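PDB 2NLZ: cephalosporin acylase from Bacillus halodurans, which probably cleaves amide bonds as an N-terminal nucleophile hydrolase of the gamma-glutamyltranspeptidase family, its natural substrate being uncertain. Local coordinates for residues D[261-275]-D[416-429]. The protein carries 1 engineered substitution. Sequence-based numbering, arbitrary orientation.
Sequences GYRVWEIPPNGQGLV and RTYHTIIPGFLTKN
Lys428 lies across the ring of Tyr262. Its CB starts beside the ring, 3.8 Å from Tyr262 CD1; with CG anti to the backbone N (chi1 -176°) the chain runs out extended, bringing CD over one face in a CH-pi contact, toward the rim. A bend at the last torsion (chi4 68°) then keeps the ammonium over that same face, with NZ 4.6 Å from the Tyr262 ring centroid, a cation-pi pair. Next along, Arg263 and Thr427, then Trp265 and Phe425, form hydrogen-bonded antiparallel pairs; Trp265 N reaches Phe425 O at 2.7 Å. On the face carrying Trp265, the pyrrole side of its indole (NE1, CD1) is edge-on to Thr427 CB. On the other face, Leu426 CD1 packs against Val264 CG2. These neighbouring strands, flanked by 250-259 and 431-438, form part of an antiparallel core consistent with the αββα sandwich of the Ntn hydrolases. Beyond them the chains separate, and a water accepts from Ile267 N while donating to Pro423 O and to Glu266 OE1; the other carboxylate oxygen, OE2, bonds His448. Loop pairing resumes where His419 N donates to Asn270 O (2.8 Å). Asn270 OD1, bonded to Asn86, also sits over one face of the Arg416 guanidinium, itself salt-bridged to Glu317. Gln272 CG meets Ile422 CG2 at 3.7 Å, and its amide end lies between Tyr418 and Thr420. Cut back to an alanine here, the side chain would probably leave a gap beside Ile422 and deprive the Tyr418 hydroxyl of a polar neighbour. Ile422 CG2 also packs on the backbone of Gln272 and Gly273.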
ATOM      1  N   GLY D 261     -20.956   5.678  27.455  1.00 38.47           N
ATOM      2  CA  GLY D 261     -20.503   5.256  28.787  1.00 41.94           C
ATOM      3  C   GLY D 261     -19.345   6.068  29.336  1.00 43.31           C
ATOM      4  O   GLY D 261     -19.237   6.279  30.555  1.00 40.09           O
ATOM      5  N   TYR D 262     -18.472   6.501  28.426  1.00 35.95           N
ATOM      6  CA  TYR D 262     -17.344   7.362  28.748  1.00 34.08           C
ATOM      7  C   TYR D 262     -17.831   8.803  28.874  1.00 35.29           C
ATOM      8  O   TYR D 262     -18.930   9.142  28.418  1.00 36.15           O
ATOM      9  CB  TYR D 262     -16.281   7.283  27.645  1.00 34.99           C
ATOM     10  CG  TYR D 262     -15.569   5.946  27.531  1.00 33.45           C
ATOM     11  CD1 TYR D 262     -14.302   5.768  28.081  1.00 33.24           C
ATOM     12  CD2 TYR D 262     -16.160   4.866  26.863  1.00 37.93           C
ATOM     13  CE1 TYR D 262     -13.643   4.551  27.981  1.00 41.91           C
ATOM     14  CE2 TYR D 262     -15.507   3.640  26.756  1.00 33.52           C
ATOM     15  CZ  TYR D 262     -14.248   3.494  27.319  1.00 38.60           C
ATOM     16  OH  TYR D 262     -13.581   2.296  27.228  1.00 40.70           O
ATOM     17  N   ARG D 263     -17.018   9.648  29.498  1.00 33.75           N
ATOM     18  CA  ARG D 263     -17.262  11.084  29.476  1.00 32.67           C
ATOM     19  C   ARG D 263     -16.088  11.824  28.839  1.00 31.81           C
ATOM     20  O   ARG D 263     -14.931  11.662  29.247  1.00 28.59           O
ATOM     21  CB  ARG D 263     -17.581  11.626  30.872  1.00 35.97           C
ATOM     22  CG  ARG D 263     -18.880  11.086  31.454  1.00 49.67           C
ATOM     23  CD  ARG D 263     -19.484  12.046  32.470  1.00 56.84           C
ATOM     24  NE  ARG D 263     -20.176  13.172  31.841  1.00 65.19           N
ATOM     25  CZ  ARG D 263     -21.468  13.183  31.526  1.00 65.63           C
ATOM     26  NH1 ARG D 263     -22.225  12.125  31.772  1.00 69.97           N
ATOM     27  NH2 ARG D 263     -22.008  14.252  30.961  1.00 59.20           N
ATOM     28  N   VAL D 264     -16.406  12.625  27.826  1.00 29.80           N
ATOM     29  CA  VAL D 264     -15.417  13.413  27.098  1.00 24.06           C
ATOM     30  C   VAL D 264     -15.382  14.838  27.659  1.00 25.97           C
ATOM     31  O   VAL D 264     -16.381  15.556  27.611  1.00 28.62           O
ATOM     32  CB  VAL D 264     -15.741  13.451  25.594  1.00 18.29           C
ATOM     33  CG1 VAL D 264     -14.629  14.128  24.832  1.00 20.47           C
ATOM     34  CG2 VAL D 264     -15.943  12.057  25.072  1.00  4.59           C
ATOM     35  N   TRP D 265     -14.228  15.240  28.186  1.00 25.62           N
ATOM     36  CA  TRP D 265     -14.109  16.536  28.845  1.00 27.24           C
ATOM     37  C   TRP D 265     -13.379  17.579  28.003  1.00 28.68           C
ATOM     38  O   TRP D 265     -12.394  17.271  27.323  1.00 36.71           O
ATOM     39  CB  TRP D 265     -13.404  16.383  30.184  1.00 26.10           C
ATOM     40  CG  TRP D 265     -14.134  15.514  31.127  1.00 30.76           C
ATOM     41  CD1 TRP D 265     -14.002  14.169  31.264  1.00 30.98           C
ATOM     42  CD2 TRP D 265     -15.117  15.924  32.090  1.00 41.85           C
ATOM     43  NE1 TRP D 265     -14.841  13.707  32.254  1.00 31.51           N
ATOM     44  CE2 TRP D 265     -15.539  14.763  32.776  1.00 40.53           C
ATOM     45  CE3 TRP D 265     -15.679  17.159  32.441  1.00 40.31           C
ATOM     46  CZ2 TRP D 265     -16.503  14.796  33.794  1.00 34.14           C
ATOM     47  CZ3 TRP D 265     -16.642  17.191  33.448  1.00 40.25           C
ATOM     48  CH2 TRP D 265     -17.042  16.011  34.112  1.00 35.07           C
ATOM     49  N   GLU D 266     -13.884  18.807  28.052  1.00 24.91           N
ATOM     50  CA  GLU D 266     -13.220  19.943  27.454  1.00 26.93           C
ATOM     51  C   GLU D 266     -13.282  21.124  28.437  1.00 31.15           C
ATOM     52  O   GLU D 266     -14.113  21.139  29.354  1.00 37.50           O
ATOM     53  CB  GLU D 266     -13.920  20.339  26.146  1.00 27.91           C
ATOM     54  CG  GLU D 266     -13.968  19.273  25.055  1.00 29.21           C
ATOM     55  CD  GLU D 266     -12.666  19.112  24.279  1.00 34.83           C
ATOM     56  OE1 GLU D 266     -11.804  20.024  24.322  1.00 31.85           O
ATOM     57  OE2 GLU D 266     -12.516  18.063  23.612  1.00 23.52           O
ATOM     58  N   ILE D 267     -12.398  22.100  28.249  1.00 25.07           N
ATOM     59  CA  ILE D 267     -12.532  23.410  28.875  1.00 25.30           C
ATOM     60  C   ILE D 267     -13.789  24.086  28.312  1.00 36.10           C
ATOM     61  O   ILE D 267     -14.029  24.023  27.101  1.00 33.82           O
ATOM     62  CB  ILE D 267     -11.298  24.290  28.558  1.00 22.89           C
ATOM     63  CG1 ILE D 267     -10.019  23.681  29.159  1.00 27.78           C
ATOM     64  CG2 ILE D 267     -11.514  25.750  28.997  1.00 22.29           C
ATOM     65  CD1 ILE D 267     -10.057  23.425  30.666  1.00 22.14           C
ATOM     66  N   PRO D 268     -14.607  24.712  29.186  1.00 40.06           N
ATOM     67  CA  PRO D 268     -15.785  25.493  28.785  1.00 37.03           C
ATOM     68  C   PRO D 268     -15.434  26.741  27.973  1.00 35.08           C
ATOM     69  O   PRO D 268     -14.283  27.161  27.984  1.00 33.40           O
ATOM     70  CB  PRO D 268     -16.398  25.904  30.129  1.00 36.54           C
ATOM     71  CG  PRO D 268     -15.276  25.884  31.059  1.00 41.61           C
ATOM     72  CD  PRO D 268     -14.458  24.701  30.649  1.00 39.71           C
ATOM     73  N   PRO D 269     -16.423  27.311  27.258  1.00 30.91           N
ATOM     74  CA  PRO D 269     -16.335  28.529  26.460  1.00 32.72           C
ATOM     75  C   PRO D 269     -15.407  29.640  26.935  1.00 34.62           C
ATOM     76  O   PRO D 269     -15.059  29.733  28.117  1.00 26.63           O
ATOM     77  CB  PRO D 269     -17.775  28.995  26.420  1.00 33.65           C
ATOM     78  CG  PRO D 269     -18.503  27.729  26.249  1.00 32.73           C
ATOM     79  CD  PRO D 269     -17.773  26.729  27.129  1.00 32.17           C
ATOM     80  N   ASN D 270     -15.122  30.521  25.980  1.00 40.98           N
ATOM     81  CA  ASN D 270     -13.809  31.095  25.750  1.00 33.27           C
ATOM     82  C   ASN D 270     -13.131  30.069  24.809  1.00 34.84           C
ATOM     83  O   ASN D 270     -12.943  30.345  23.632  1.00 34.14           O
ATOM     84  CB  ASN D 270     -13.039  31.335  27.058  1.00 27.99           C
ATOM     85  CG  ASN D 270     -11.782  32.200  26.875  1.00 40.58           C
ATOM     86  OD1 ASN D 270     -10.975  32.314  27.794  1.00 50.82           O
ATOM     87  ND2 ASN D 270     -11.615  32.807  25.698  1.00 22.87           N
ATOM     88  N   GLY D 271     -12.851  28.865  25.312  1.00 32.25           N
ATOM     89  CA  GLY D 271     -12.283  27.778  24.504  1.00 30.31           C
ATOM     90  C   GLY D 271     -13.313  27.087  23.631  1.00 38.01           C
ATOM     91  O   GLY D 271     -14.502  27.054  23.965  1.00 38.83           O
ATOM     92  N   GLN D 272     -12.851  26.518  22.514  1.00 36.14           N
ATOM     93  CA  GLN D 272     -13.745  25.979  21.476  1.00 30.29           C
ATOM     94  C   GLN D 272     -14.036  24.477  21.592  1.00 30.30           C
ATOM     95  O   GLN D 272     -14.629  23.883  20.680  1.00 34.64           O
ATOM     96  CB  GLN D 272     -13.225  26.317  20.064  1.00 30.84           C
ATOM     97  CG  GLN D 272     -12.000  25.510  19.603  1.00 36.89           C
ATOM     98  CD  GLN D 272     -11.761  25.584  18.109  1.00 35.67           C
ATOM     99  OE1 GLN D 272     -10.623  25.613  17.660  1.00 29.52           O
ATOM    100  NE2 GLN D 272     -12.833  25.589  17.331  1.00 37.15           N
ATOM    101  N   GLY D 273     -13.640  23.873  22.713  1.00 27.37           N
ATOM    102  CA  GLY D 273     -13.838  22.442  22.945  1.00 31.45           C
ATOM    103  C   GLY D 273     -15.285  22.007  22.840  1.00 38.33           C
ATOM    104  O   GLY D 273     -15.585  20.865  22.491  1.00 40.11           O
ATOM    105  N   LEU D 274     -16.179  22.941  23.151  1.00 39.45           N
ATOM    106  CA  LEU D 274     -17.614  22.809  22.953  1.00 40.27           C
ATOM    107  C   LEU D 274     -17.972  22.099  21.639  1.00 41.90           C
ATOM    108  O   LEU D 274     -18.858  21.245  21.614  1.00 38.74           O
ATOM    109  CB  LEU D 274     -18.217  24.217  22.958  1.00 40.28           C
ATOM    110  CG  LEU D 274     -19.696  24.442  23.223  1.00 30.21           C
ATOM    111  CD1 LEU D 274     -20.549  24.060  22.025  1.00 46.01           C
ATOM    112  CD2 LEU D 274     -20.073  23.653  24.435  1.00 46.99           C
ATOM    113  N   VAL D 275     -17.276  22.469  20.562  1.00 39.59           N
ATOM    114  CA  VAL D 275     -17.545  21.961  19.216  1.00 35.53           C
ATOM    115  C   VAL D 275     -17.394  20.454  19.155  1.00 30.03           C
ATOM    116  O   VAL D 275     -18.280  19.761  18.666  1.00 31.77           O
ATOM    117  CB  VAL D 275     -16.639  22.628  18.159  1.00 32.26           C
ATOM    118  CG1 VAL D 275     -16.856  22.005  16.793  1.00 37.96           C
ATOM    119  CG2 VAL D 275     -16.913  24.124  18.102  1.00 37.35           C
ATOM    120  N   ARG D 416     -11.909  38.221  26.566  1.00 36.65           N
ATOM    121  CA  ARG D 416     -11.075  37.214  25.908  1.00 44.96           C
ATOM    122  C   ARG D 416     -11.854  36.487  24.810  1.00 43.28           C
ATOM    123  O   ARG D 416     -13.061  36.253  24.942  1.00 36.29           O
ATOM    124  CB  ARG D 416     -10.437  36.255  26.913  1.00 43.39           C
ATOM    125  CG  ARG D 416     -11.418  35.647  27.855  1.00 36.72           C
ATOM    126  CD  ARG D 416     -10.947  35.752  29.287  1.00 30.68           C
ATOM    127  NE  ARG D 416     -12.020  35.333  30.184  1.00 37.48           N
ATOM    128  CZ  ARG D 416     -11.941  34.298  31.014  1.00 38.97           C
ATOM    129  NH1 ARG D 416     -10.824  33.578  31.082  1.00 50.23           N
ATOM    130  NH2 ARG D 416     -12.973  33.987  31.783  1.00 37.50           N
ATOM    131  N   THR D 417     -11.156  36.159  23.722  1.00 40.51           N
ATOM    132  CA  THR D 417     -11.806  35.689  22.497  1.00 37.60           C
ATOM    133  C   THR D 417     -12.016  34.180  22.423  1.00 39.90           C
ATOM    134  O   THR D 417     -11.422  33.417  23.197  1.00 43.69           O
ATOM    135  CB  THR D 417     -11.005  36.098  21.246  1.00 34.18           C
ATOM    136  OG1 THR D 417     -11.646  35.567  20.082  1.00 22.79           O
ATOM    137  CG2 THR D 417      -9.575  35.582  21.328  1.00 26.44           C
ATOM    138  N   TYR D 418     -12.882  33.782  21.488  1.00 34.53           N
ATOM    139  CA  TYR D 418     -12.955  32.428  20.965  1.00 34.09           C
ATOM    140  C   TYR D 418     -11.533  31.918  20.795  1.00 35.01           C
ATOM    141  O   TYR D 418     -10.731  32.516  20.068  1.00 37.51           O
ATOM    142  CB  TYR D 418     -13.679  32.460  19.614  1.00 39.75           C
ATOM    143  CG  TYR D 418     -13.854  31.130  18.912  1.00 33.17           C
ATOM    144  CD1 TYR D 418     -12.867  30.625  18.077  1.00 32.18           C
ATOM    145  CD2 TYR D 418     -15.028  30.395  19.052  1.00 34.60           C
ATOM    146  CE1 TYR D 418     -13.027  29.410  17.428  1.00 41.57           C
ATOM    147  CE2 TYR D 418     -15.203  29.181  18.404  1.00 41.25           C
ATOM    148  CZ  TYR D 418     -14.198  28.694  17.593  1.00 44.33           C
ATOM    149  OH  TYR D 418     -14.365  27.494  16.944  1.00 40.00           O
ATOM    150  N   HIS D 419     -11.228  30.816  21.476  1.00 31.64           N
ATOM    151  CA  HIS D 419      -9.866  30.286  21.543  1.00 32.79           C
ATOM    152  C   HIS D 419      -9.804  28.901  20.918  1.00 29.83           C
ATOM    153  O   HIS D 419     -10.650  28.063  21.201  1.00 33.70           O
ATOM    154  CB  HIS D 419      -9.404  30.222  23.001  1.00 29.29           C
ATOM    155  CG  HIS D 419      -7.997  30.681  23.206  1.00 25.84           C
ATOM    156  ND1 HIS D 419      -6.907  29.888  22.920  1.00 34.66           N
ATOM    157  CD2 HIS D 419      -7.500  31.849  23.670  1.00 32.04           C
ATOM    158  CE1 HIS D 419      -5.799  30.548  23.203  1.00 41.44           C
ATOM    159  NE2 HIS D 419      -6.130  31.742  23.658  1.00 34.55           N
ATOM    160  N   THR D 420      -8.798  28.667  20.078  1.00 26.91           N
ATOM    161  CA  THR D 420      -8.695  27.409  19.320  1.00 26.78           C
ATOM    162  C   THR D 420      -8.023  26.264  20.071  1.00 25.27           C
ATOM    163  O   THR D 420      -8.319  25.092  19.834  1.00 25.75           O
ATOM    164  CB  THR D 420      -7.943  27.607  17.995  1.00 31.17           C
ATOM    165  OG1 THR D 420      -6.653  28.189  18.253  1.00 20.59           O
ATOM    166  CG2 THR D 420      -8.759  28.489  17.056  1.00 25.98           C
ATOM    167  N   ILE D 421      -7.089  26.631  20.941  1.00 29.47           N
ATOM    168  CA  ILE D 421      -6.402  25.734  21.838  1.00 27.23           C
ATOM    169  C   ILE D 421      -7.372  24.984  22.748  1.00 31.19           C
ATOM    170  O   ILE D 421      -8.104  25.594  23.536  1.00 39.50           O
ATOM    171  CB  ILE D 421      -5.502  26.564  22.723  1.00 29.07           C
ATOM    172  CG1 ILE D 421      -4.208  26.908  22.025  1.00 18.89           C
ATOM    173  CG2 ILE D 421      -5.139  25.849  24.000  1.00 46.98           C
ATOM    174  CD1 ILE D 421      -3.346  27.679  22.992  1.00 44.19           C
ATOM    175  N   ILE D 422      -7.382  23.661  22.646  1.00 26.23           N
ATOM    176  CA  ILE D 422      -8.271  22.845  23.472  1.00 22.87           C
ATOM    177  C   ILE D 422      -7.630  21.549  24.001  1.00 26.36           C
ATOM    178  O   ILE D 422      -7.314  20.634  23.240  1.00 28.87           O
ATOM    179  CB  ILE D 422      -9.645  22.547  22.759  1.00 25.54           C
ATOM    180  CG1 ILE D 422      -9.466  21.759  21.448  1.00 25.23           C
ATOM    181  CG2 ILE D 422     -10.435  23.849  22.511  1.00 12.06           C
ATOM    182  CD1 ILE D 422     -10.762  21.164  20.899  1.00 16.60           C
ATOM    183  N   PRO D 423      -7.428  21.476  25.323  1.00 23.24           N
ATOM    184  CA  PRO D 423      -6.925  20.252  25.919  1.00 23.61           C
ATOM    185  C   PRO D 423      -8.095  19.356  26.297  1.00 28.57           C
ATOM    186  O   PRO D 423      -9.110  19.828  26.828  1.00 34.23           O
ATOM    187  CB  PRO D 423      -6.222  20.749  27.178  1.00 27.47           C
ATOM    188  CG  PRO D 423      -6.967  22.007  27.571  1.00 34.45           C
ATOM    189  CD  PRO D 423      -7.670  22.531  26.325  1.00 24.19           C
ATOM    190  N   GLY D 424      -7.964  18.067  26.023  1.00 29.04           N
ATOM    191  CA  GLY D 424      -9.066  17.153  26.272  1.00 27.02           C
ATOM    192  C   GLY D 424      -8.749  16.178  27.377  1.00 26.51           C
ATOM    193  O   GLY D 424      -7.585  15.886  27.639  1.00 25.08           O
ATOM    194  N   PHE D 425      -9.796  15.676  28.023  1.00 22.05           N
ATOM    195  CA  PHE D 425      -9.640  14.589  28.980  1.00 25.28           C
ATOM    196  C   PHE D 425     -10.743  13.554  28.850  1.00 18.40           C
ATOM    197  O   PHE D 425     -11.902  13.898  28.628  1.00 18.29           O
ATOM    198  CB  PHE D 425      -9.608  15.121  30.409  1.00 27.27           C
ATOM    199  CG  PHE D 425      -8.795  14.272  31.353  1.00 25.09           C
ATOM    200  CD1 PHE D 425      -7.470  14.594  31.620  1.00 24.88           C
ATOM    201  CD2 PHE D 425      -9.353  13.156  31.976  1.00 25.47           C
ATOM    202  CE1 PHE D 425      -6.714  13.819  32.489  1.00 23.34           C
ATOM    203  CE2 PHE D 425      -8.602  12.375  32.846  1.00 17.30           C
ATOM    204  CZ  PHE D 425      -7.281  12.714  33.104  1.00 26.46           C
ATOM    205  N   LEU D 426     -10.367  12.290  28.997  1.00 21.35           N
ATOM    206  CA  LEU D 426     -11.315  11.192  28.935  1.00 25.92           C
ATOM    207  C   LEU D 426     -11.446  10.458  30.274  1.00 27.57           C
ATOM    208  O   LEU D 426     -10.454  10.220  30.976  1.00 25.40           O
ATOM    209  CB  LEU D 426     -10.950  10.216  27.809  1.00 23.62           C
ATOM    210  CG  LEU D 426     -11.989   9.153  27.404  1.00 22.22           C
ATOM    211  CD1 LEU D 426     -13.348   9.762  27.077  1.00 24.63           C
ATOM    212  CD2 LEU D 426     -11.489   8.317  26.229  1.00 22.27           C
ATOM    213  N   THR D 427     -12.684  10.074  30.581  1.00 34.24           N
ATOM    214  CA  THR D 427     -13.087   9.569  31.888  1.00 34.39           C
ATOM    215  C   THR D 427     -14.159   8.481  31.715  1.00 33.52           C
ATOM    216  O   THR D 427     -14.954   8.544  30.787  1.00 38.30           O
ATOM    217  CB  THR D 427     -13.592  10.765  32.740  1.00 30.23           C
ATOM    218  OG1 THR D 427     -12.494  11.302  33.479  1.00 32.72           O
ATOM    219  CG2 THR D 427     -14.722  10.402  33.688  1.00 35.20           C
ATOM    220  N   LYS D 428     -14.156   7.472  32.581  1.00 35.94           N
ATOM    221  CA  LYS D 428     -15.211   6.454  32.573  1.00 42.98           C
ATOM    222  C   LYS D 428     -15.642   6.086  33.993  1.00 45.02           C
ATOM    223  O   LYS D 428     -14.848   5.529  34.759  1.00 49.86           O
ATOM    224  CB  LYS D 428     -14.753   5.206  31.815  1.00 40.11           C
ATOM    225  CG  LYS D 428     -15.803   4.113  31.671  1.00 51.34           C
ATOM    226  CD  LYS D 428     -15.197   2.862  31.039  1.00 62.29           C
ATOM    227  CE  LYS D 428     -16.164   1.684  31.035  1.00 69.35           C
ATOM    228  NZ  LYS D 428     -17.324   1.900  30.134  1.00 65.93           N
ATOM    229  N   ASN D 429     -16.901   6.391  34.323  1.00 49.12           N
ATOM    230  CA  ASN D 429     -17.493   6.100  35.640  1.00 52.70           C
ATOM    231  C   ASN D 429     -16.713   6.717  36.791  1.00 51.41           C
ATOM    232  O   ASN D 429     -16.358   6.021  37.746  1.00 53.97           O
ATOM    233  CB  ASN D 429     -17.642   4.588  35.882  1.00 51.80           C
ATOM    234  CG  ASN D 429     -18.521   3.908  34.853  1.00 58.13           C
ATOM    235  OD1 ASN D 429     -19.471   4.491  34.337  1.00 54.83           O
ATOM    236  ND2 ASN D 429     -18.207   2.654  34.552  1.00 65.17           N
TER
HETATM  237  O   HOH W   1     -10.799  21.594  25.929  1.00 57.71           O